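Local coordinates for kinesin-like protein (Caenorhabditis elegans, PDB 5X3E), which probably works as a kinesin-6 motor, using ATP hydrolysis in a P-loop motor domain to drive movement along microtubules, at residues A[78-90]-A[422-434]. Sequence-based numbering, arbitrary orientation.
Sequences EKVFRFGRVFSEN and MSALAFAEESQTI
Strand 430-433, probably part of the lead into the neck linker that follows the last helix of a kinesin motor domain, pairs with strand 79-82 as the outermost strand of a small antiparallel sheet whose further strands are 59-62 and 52-54; Phe81 and Phe83 pack against residues 425-429, which lead from helix 418-424 to strand 430-433. The N-to-C directions of the short strand segments are 158° apart, close to antiparallel, and their axes approach to 4.5 Å. Val80 with Gln432 and Arg82 with Glu430 are hydrogen-bonded pairs: Gln432 N reaches Val80 O at 2.7 Å, and Arg82 N reaches Glu430 O at 3.1 Å. Lys79 with Thr433 and Phe81 with Ser431 are the alternating non-hydrogen-bonded pairs. Their side chains share the face turned to Met422 and Leu425. There Leu425 CB stands over one face of the Phe81 ring, 3.6 Å from its centroid and 17° off the normal, a CH-pi contact, while Met422 CE lies at the ring's edge. CG of Phe81 sits beside its own backbone N, opposite the carbonyl carbon (chi1 -65°), which directs the ring onto Leu425. An alanine here would remove that ring and is likely to leave Leu425 CB and Met422 CE without their aromatic partner, opening a gap between the sheet and Leu425. Leu425 also serves the second aromatic: its CD2 approaches Phe83 CZ at 3.5 Å, and the two side chains cross at about a right angle. The Glu429 carboxylate lies beside Gly84, and its OE1 is hydrogen-bonded to Val38 N, linking this connection to strand 37-42. On the sheet's other face Arg82 and Glu430 run side by side, their charges near but short of a salt bridge. Ala428 CB makes a further CH-pi contact over one face of the Phe83 ring, 4.0 Å from its centroid.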
ATOM      1  N   GLU A  78     -23.349  -7.160  21.007  1.00109.42           N
ATOM      2  CA  GLU A  78     -23.300  -8.514  21.549  1.00118.43           C
ATOM      3  C   GLU A  78     -21.964  -9.213  21.272  1.00125.84           C
ATOM      4  O   GLU A  78     -21.792 -10.383  21.615  1.00133.26           O
ATOM      5  CB  GLU A  78     -24.455  -9.349  20.994  1.00117.98           C
ATOM      6  CG  GLU A  78     -25.817  -8.939  21.525  1.00123.29           C
ATOM      7  CD  GLU A  78     -26.937  -9.793  20.970  1.00137.18           C
ATOM      8  OE1 GLU A  78     -26.682 -10.553  20.014  1.00145.10           O
ATOM      9  OE2 GLU A  78     -28.070  -9.704  21.491  1.00141.47           O
ATOM     10  N   LYS A  79     -21.020  -8.498  20.658  1.00117.84           N
ATOM     11  CA  LYS A  79     -19.680  -9.023  20.434  1.00116.39           C
ATOM     12  C   LYS A  79     -18.642  -7.970  20.799  1.00113.41           C
ATOM     13  O   LYS A  79     -18.888  -6.766  20.695  1.00112.00           O
ATOM     14  CB  LYS A  79     -19.462  -9.475  18.981  1.00113.25           C
ATOM     15  CG  LYS A  79     -20.142 -10.785  18.619  1.00119.23           C
ATOM     16  CD  LYS A  79     -19.867 -11.160  17.169  1.00117.02           C
ATOM     17  CE  LYS A  79     -20.666 -12.385  16.738  1.00124.75           C
ATOM     18  NZ  LYS A  79     -20.573 -12.633  15.268  1.00114.98           N
ATOM     19  N   VAL A  80     -17.472  -8.445  21.220  1.00105.96           N
ATOM     20  CA  VAL A  80     -16.344  -7.595  21.578  1.00101.96           C
ATOM     21  C   VAL A  80     -15.145  -8.033  20.752  1.00108.12           C
ATOM     22  O   VAL A  80     -14.806  -9.222  20.725  1.00115.20           O
ATOM     23  CB  VAL A  80     -16.029  -7.673  23.082  1.00 94.78           C
ATOM     24  CG1 VAL A  80     -14.771  -6.891  23.397  1.00 97.74           C
ATOM     25  CG2 VAL A  80     -17.195  -7.148  23.885  1.00 93.20           C
ATOM     26  N   PHE A  81     -14.508  -7.082  20.078  1.00105.39           N
ATOM     27  CA  PHE A  81     -13.404  -7.382  19.180  1.00102.43           C
ATOM     28  C   PHE A  81     -12.122  -6.751  19.701  1.00 97.92           C
ATOM     29  O   PHE A  81     -12.125  -5.607  20.166  1.00100.75           O
ATOM     30  CB  PHE A  81     -13.705  -6.885  17.771  1.00 98.47           C
ATOM     31  CG  PHE A  81     -14.858  -7.584  17.125  1.00 99.33           C
ATOM     32  CD1 PHE A  81     -16.105  -6.987  17.074  1.00 99.98           C
ATOM     33  CD2 PHE A  81     -14.700  -8.847  16.584  1.00102.02           C
ATOM     34  CE1 PHE A  81     -17.171  -7.632  16.478  1.00108.93           C
ATOM     35  CE2 PHE A  81     -15.759  -9.498  15.986  1.00105.33           C
ATOM     36  CZ  PHE A  81     -16.997  -8.890  15.934  1.00115.62           C
ATOM     37  N   ARG A  82     -11.026  -7.493  19.598  1.00 95.10           N
ATOM     38  CA  ARG A  82      -9.726  -7.044  20.074  1.00 96.86           C
ATOM     39  C   ARG A  82      -8.806  -6.795  18.887  1.00 94.38           C
ATOM     40  O   ARG A  82      -8.629  -7.673  18.035  1.00102.00           O
ATOM     41  CB  ARG A  82      -9.111  -8.073  21.026  1.00106.47           C
ATOM     42  CG  ARG A  82      -7.818  -7.615  21.670  1.00118.81           C
ATOM     43  CD  ARG A  82      -7.392  -8.569  22.776  1.00131.41           C
ATOM     44  NE  ARG A  82      -6.134  -8.156  23.394  1.00135.19           N
ATOM     45  CZ  ARG A  82      -6.052  -7.278  24.390  1.00127.77           C
ATOM     46  NH1 ARG A  82      -4.870  -6.953  24.900  1.00127.05           N
ATOM     47  NH2 ARG A  82      -7.154  -6.724  24.877  1.00120.30           N
ATOM     48  N   PHE A  83      -8.221  -5.605  18.839  1.00 85.16           N
ATOM     49  CA  PHE A  83      -7.264  -5.226  17.814  1.00 78.74           C
ATOM     50  C   PHE A  83      -5.959  -4.806  18.476  1.00 77.80           C
ATOM     51  O   PHE A  83      -5.900  -4.561  19.684  1.00 87.97           O
ATOM     52  CB  PHE A  83      -7.802  -4.079  16.949  1.00 76.71           C
ATOM     53  CG  PHE A  83      -9.073  -4.406  16.231  1.00 80.32           C
ATOM     54  CD1 PHE A  83      -9.045  -5.043  15.003  1.00 91.39           C
ATOM     55  CD2 PHE A  83     -10.299  -4.075  16.783  1.00 82.62           C
ATOM     56  CE1 PHE A  83     -10.215  -5.342  14.337  1.00 92.25           C
ATOM     57  CE2 PHE A  83     -11.471  -4.372  16.124  1.00 88.47           C
ATOM     58  CZ  PHE A  83     -11.428  -5.009  14.899  1.00 96.31           C
ATOM     59  N   GLY A  84      -4.903  -4.714  17.670  1.00 74.21           N
ATOM     60  CA  GLY A  84      -3.636  -4.233  18.187  1.00 71.49           C
ATOM     61  C   GLY A  84      -3.695  -2.806  18.686  1.00 74.54           C
ATOM     62  O   GLY A  84      -2.888  -2.421  19.539  1.00 84.16           O
ATOM     63  N   ARG A  85      -4.642  -2.018  18.182  1.00 73.45           N
ATOM     64  CA  ARG A  85      -4.834  -0.629  18.572  1.00 71.94           C
ATOM     65  C   ARG A  85      -6.157  -0.156  17.984  1.00 78.49           C
ATOM     66  O   ARG A  85      -6.496  -0.517  16.854  1.00 75.49           O
ATOM     67  CB  ARG A  85      -3.677   0.254  18.078  1.00 64.76           C
ATOM     68  CG  ARG A  85      -3.941   1.752  18.203  1.00 68.63           C
ATOM     69  CD  ARG A  85      -3.914   2.215  19.659  1.00 85.72           C
ATOM     70  NE  ARG A  85      -4.317   3.613  19.792  1.00 91.56           N
ATOM     71  CZ  ARG A  85      -3.505   4.661  19.684  1.00 89.45           C
ATOM     72  NH1 ARG A  85      -2.209   4.492  19.437  1.00 71.83           N
ATOM     73  NH2 ARG A  85      -3.996   5.887  19.821  1.00 84.75           N
ATOM     74  N   VAL A  86      -6.906   0.626  18.757  1.00 79.35           N
ATOM     75  CA  VAL A  86      -8.164   1.209  18.297  1.00 73.63           C
ATOM     76  C   VAL A  86      -8.020   2.722  18.321  1.00 71.09           C
ATOM     77  O   VAL A  86      -7.706   3.304  19.366  1.00 82.25           O
ATOM     78  CB  VAL A  86      -9.364   0.762  19.149  1.00 71.05           C
ATOM     79  CG1 VAL A  86     -10.633   1.462  18.673  1.00 70.84           C
ATOM     80  CG2 VAL A  86      -9.541  -0.749  19.083  1.00 68.09           C
ATOM     81  N   PHE A  87      -8.225   3.354  17.169  1.00 67.01           N
ATOM     82  CA  PHE A  87      -8.254   4.806  17.077  1.00 62.19           C
ATOM     83  C   PHE A  87      -9.683   5.310  17.183  1.00 70.64           C
ATOM     84  O   PHE A  87     -10.603   4.720  16.613  1.00 87.11           O
ATOM     85  CB  PHE A  87      -7.647   5.291  15.763  1.00 63.22           C
ATOM     86  CG  PHE A  87      -6.232   4.840  15.541  1.00 71.65           C
ATOM     87  CD1 PHE A  87      -5.179   5.509  16.142  1.00 65.99           C
ATOM     88  CD2 PHE A  87      -5.955   3.761  14.717  1.00 61.81           C
ATOM     89  CE1 PHE A  87      -3.879   5.104  15.938  1.00 65.56           C
ATOM     90  CE2 PHE A  87      -4.658   3.352  14.509  1.00 57.75           C
ATOM     91  CZ  PHE A  87      -3.617   4.024  15.120  1.00 63.14           C
ATOM     92  N   SER A  88      -9.862   6.405  17.920  1.00 74.36           N
ATOM     93  CA  SER A  88     -11.150   7.055  18.087  1.00 71.58           C
ATOM     94  C   SER A  88     -11.239   8.266  17.161  1.00 77.90           C
ATOM     95  O   SER A  88     -10.332   8.542  16.370  1.00 88.21           O
ATOM     96  CB  SER A  88     -11.360   7.449  19.549  1.00 65.32           C
ATOM     97  OG  SER A  88     -10.427   8.438  19.945  1.00 87.13           O
ATOM     98  N   GLU A  89     -12.353   9.000  17.263  1.00 66.58           N
ATOM     99  CA  GLU A  89     -12.509  10.223  16.480  1.00 64.81           C
ATOM    100  C   GLU A  89     -11.457  11.266  16.832  1.00 73.72           C
ATOM    101  O   GLU A  89     -11.115  12.114  16.000  1.00 61.32           O
ATOM    102  CB  GLU A  89     -13.900  10.816  16.701  1.00 83.07           C
ATOM    103  CG  GLU A  89     -15.038   9.815  16.643  1.00 98.34           C
ATOM    104  CD  GLU A  89     -16.377  10.460  16.952  1.00106.87           C
ATOM    105  OE1 GLU A  89     -17.406   9.750  16.918  1.00117.63           O
ATOM    106  OE2 GLU A  89     -16.397  11.681  17.224  1.00105.43           O
ATOM    107  N   ASN A  90     -10.927  11.218  18.052  1.00 82.53           N
ATOM    108  CA  ASN A  90      -9.975  12.231  18.477  1.00 78.58           C
ATOM    109  C   ASN A  90      -8.583  11.998  17.901  1.00 75.63           C
ATOM    110  O   ASN A  90      -7.815  12.955  17.745  1.00 82.09           O
ATOM    111  CB  ASN A  90      -9.926  12.276  20.000  1.00 78.19           C
ATOM    112  CG  ASN A  90     -11.293  12.496  20.614  1.00 93.88           C
ATOM    113  OD1 ASN A  90     -11.839  11.613  21.278  1.00 96.77           O
ATOM    114  ND2 ASN A  90     -11.858  13.678  20.391  1.00 95.02           N
ATOM    115  N   MET A 422     -19.977  -5.582  11.323  1.00109.30           N
ATOM    116  CA  MET A 422     -19.819  -6.939  11.834  1.00110.47           C
ATOM    117  C   MET A 422     -18.870  -7.747  10.962  1.00107.21           C
ATOM    118  O   MET A 422     -18.112  -8.585  11.466  1.00100.85           O
ATOM    119  CB  MET A 422     -21.181  -7.622  11.929  1.00116.17           C
ATOM    120  CG  MET A 422     -22.039  -7.081  13.051  1.00123.68           C
ATOM    121  SD  MET A 422     -21.265  -7.420  14.641  1.00129.12           S
ATOM    122  CE  MET A 422     -21.000  -9.182  14.488  1.00121.98           C
ATOM    123  N   SER A 423     -18.911  -7.525   9.647  1.00110.97           N
ATOM    124  CA  SER A 423     -17.980  -8.194   8.747  1.00112.68           C
ATOM    125  C   SER A 423     -16.600  -7.551   8.802  1.00107.83           C
ATOM    126  O   SER A 423     -15.582  -8.248   8.712  1.00109.26           O
ATOM    127  CB  SER A 423     -18.514  -8.155   7.316  1.00120.49           C
ATOM    128  OG  SER A 423     -18.589  -6.819   6.845  1.00119.33           O
ATOM    129  N   ALA A 424     -16.549  -6.224   8.944  1.00106.87           N
ATOM    130  CA  ALA A 424     -15.268  -5.526   8.977  1.00 93.42           C
ATOM    131  C   ALA A 424     -14.501  -5.841  10.252  1.00 86.59           C
ATOM    132  O   ALA A 424     -13.267  -5.932  10.237  1.00 82.53           O
ATOM    133  CB  ALA A 424     -15.484  -4.020   8.841  1.00 86.42           C
ATOM    134  N   LEU A 425     -15.211  -5.997  11.368  1.00 93.60           N
ATOM    135  CA  LEU A 425     -14.570  -6.328  12.633  1.00 90.86           C
ATOM    136  C   LEU A 425     -14.245  -7.810  12.751  1.00 89.19           C
ATOM    137  O   LEU A 425     -13.563  -8.201  13.701  1.00 89.53           O
ATOM    138  CB  LEU A 425     -15.455  -5.893  13.807  1.00 93.55           C
ATOM    139  CG  LEU A 425     -15.759  -4.398  13.952  1.00 81.56           C
ATOM    140  CD1 LEU A 425     -16.795  -4.169  15.033  1.00 81.73           C
ATOM    141  CD2 LEU A 425     -14.509  -3.597  14.247  1.00 81.20           C
ATOM    142  N   ALA A 426     -14.726  -8.641  11.822  1.00 98.90           N
ATOM    143  CA  ALA A 426     -14.347 -10.050  11.810  1.00100.79           C
ATOM    144  C   ALA A 426     -12.866 -10.254  11.515  1.00 97.75           C
ATOM    145  O   ALA A 426     -12.333 -11.331  11.799  1.00 95.23           O
ATOM    146  CB  ALA A 426     -15.187 -10.812  10.784  1.00 89.12           C
ATOM    147  N   PHE A 427     -12.191  -9.246  10.954  1.00 89.74           N
ATOM    148  CA  PHE A 427     -10.746  -9.291  10.765  1.00 86.84           C
ATOM    149  C   PHE A 427      -9.975  -9.199  12.075  1.00 92.09           C
ATOM    150  O   PHE A 427      -8.740  -9.197  12.043  1.00 93.39           O
ATOM    151  CB  PHE A 427     -10.304  -8.162   9.833  1.00 84.16           C
ATOM    152  CG  PHE A 427     -10.497  -8.462   8.372  1.00 88.00           C
ATOM    153  CD1 PHE A 427      -9.609  -9.280   7.694  1.00 86.18           C
ATOM    154  CD2 PHE A 427     -11.562  -7.917   7.673  1.00 92.05           C
ATOM    155  CE1 PHE A 427      -9.777  -9.549   6.349  1.00 81.94           C
ATOM    156  CE2 PHE A 427     -11.737  -8.186   6.327  1.00 91.83           C
ATOM    157  CZ  PHE A 427     -10.843  -9.002   5.665  1.00 83.73           C
ATOM    158  N   ALA A 428     -10.673  -9.109  13.208  1.00 96.42           N
ATOM    159  CA  ALA A 428     -10.029  -8.876  14.493  1.00 94.79           C
ATOM    160  C   ALA A 428      -9.125 -10.042  14.867  1.00 99.40           C
ATOM    161  O   ALA A 428      -9.377 -11.198  14.512  1.00102.50           O
ATOM    162  CB  ALA A 428     -11.074  -8.644  15.584  1.00 96.99           C
ATOM    163  N   GLU A 429      -8.037  -9.707  15.564  1.00105.38           N
ATOM    164  CA  GLU A 429      -7.076 -10.715  15.994  1.00102.06           C
ATOM    165  C   GLU A 429      -7.752 -11.794  16.834  1.00106.35           C
ATOM    166  O   GLU A 429      -7.432 -12.981  16.707  1.00113.48           O
ATOM    167  CB  GLU A 429      -5.930 -10.034  16.747  1.00100.23           C
ATOM    168  CG  GLU A 429      -5.516  -8.731  16.049  1.00 92.21           C
ATOM    169  CD  GLU A 429      -4.101  -8.260  16.355  1.00 74.63           C
ATOM    170  OE1 GLU A 429      -3.689  -7.251  15.755  1.00 65.71           O
ATOM    171  OE2 GLU A 429      -3.417  -8.851  17.217  1.00 89.73           O
ATOM    172  N   GLU A 430      -8.702 -11.403  17.680  1.00102.00           N
ATOM    173  CA  GLU A 430      -9.520 -12.347  18.431  1.00107.47           C
ATOM    174  C   GLU A 430     -10.848 -11.688  18.791  1.00113.46           C
ATOM    175  O   GLU A 430     -10.973 -10.461  18.767  1.00121.09           O
ATOM    176  CB  GLU A 430      -8.781 -12.841  19.676  1.00111.92           C
ATOM    177  CG  GLU A 430      -8.441 -11.747  20.667  1.00113.81           C
ATOM    178  CD  GLU A 430      -8.364 -12.254  22.090  1.00125.49           C
ATOM    179  OE1 GLU A 430      -9.293 -12.970  22.521  1.00129.25           O
ATOM    180  OE2 GLU A 430      -7.371 -11.932  22.779  1.00124.19           O
ATOM    181  N   SER A 431     -11.842 -12.516  19.123  1.00110.59           N
ATOM    182  CA  SER A 431     -13.198 -12.024  19.334  1.00106.08           C
ATOM    183  C   SER A 431     -13.831 -12.642  20.575  1.00117.27           C
ATOM    184  O   SER A 431     -13.569 -13.801  20.913  1.00117.75           O
ATOM    185  CB  SER A 431     -14.082 -12.317  18.114  1.00106.85           C
ATOM    186  OG  SER A 431     -14.213 -13.715  17.915  1.00125.66           O
ATOM    187  N   GLN A 432     -14.682 -11.852  21.245  1.00125.91           N
ATOM    188  CA  GLN A 432     -15.365 -12.247  22.474  1.00124.18           C
ATOM    189  C   GLN A 432     -16.841 -11.859  22.401  1.00120.14           C
ATOM    190  O   GLN A 432     -17.184 -10.805  21.857  1.00125.83           O
ATOM    191  CB  GLN A 432     -14.707 -11.589  23.700  1.00124.47           C
ATOM    192  CG  GLN A 432     -13.220 -11.907  23.856  1.00124.52           C
ATOM    193  CD  GLN A 432     -12.316 -10.782  23.373  1.00111.73           C
ATOM    194  OE1 GLN A 432     -12.751  -9.888  22.647  1.00110.72           O
ATOM    195  NE2 GLN A 432     -11.050 -10.829  23.771  1.00103.80           N
ATOM    196  N   THR A 433     -17.715 -12.707  22.952  1.00112.79           N
ATOM    197  CA  THR A 433     -19.160 -12.588  22.766  1.00124.60           C
ATOM    198  C   THR A 433     -19.887 -12.284  24.074  1.00133.98           C
ATOM    199  O   THR A 433     -19.574 -12.860  25.120  1.00140.23           O
ATOM    200  CB  THR A 433     -19.733 -13.860  22.140  1.00132.66           C
ATOM    201  OG1 THR A 433     -19.484 -14.979  23.002  1.00144.32           O
ATOM    202  CG2 THR A 433     -19.087 -14.098  20.788  1.00125.12           C
ATOM    203  N   ILE A 434     -20.888 -11.405  23.997  1.00129.25           N
ATOM    204  CA  ILE A 434     -21.683 -11.014  25.164  1.00127.68           C
ATOM    205  C   ILE A 434     -22.770 -12.043  25.462  1.00136.37           C
ATOM    206  O   ILE A 434     -23.796 -12.096  24.781  1.00142.33           O
ATOM    207  CB  ILE A 434     -22.309  -9.615  24.972  1.00124.78           C
ATOM    208  CG1 ILE A 434     -21.211  -8.557  24.829  1.00113.72           C
ATOM    209  CG2 ILE A 434     -23.255  -9.279  26.129  1.00136.12           C
ATOM    210  CD1 ILE A 434     -21.729  -7.172  24.511  1.00112.08           C
TER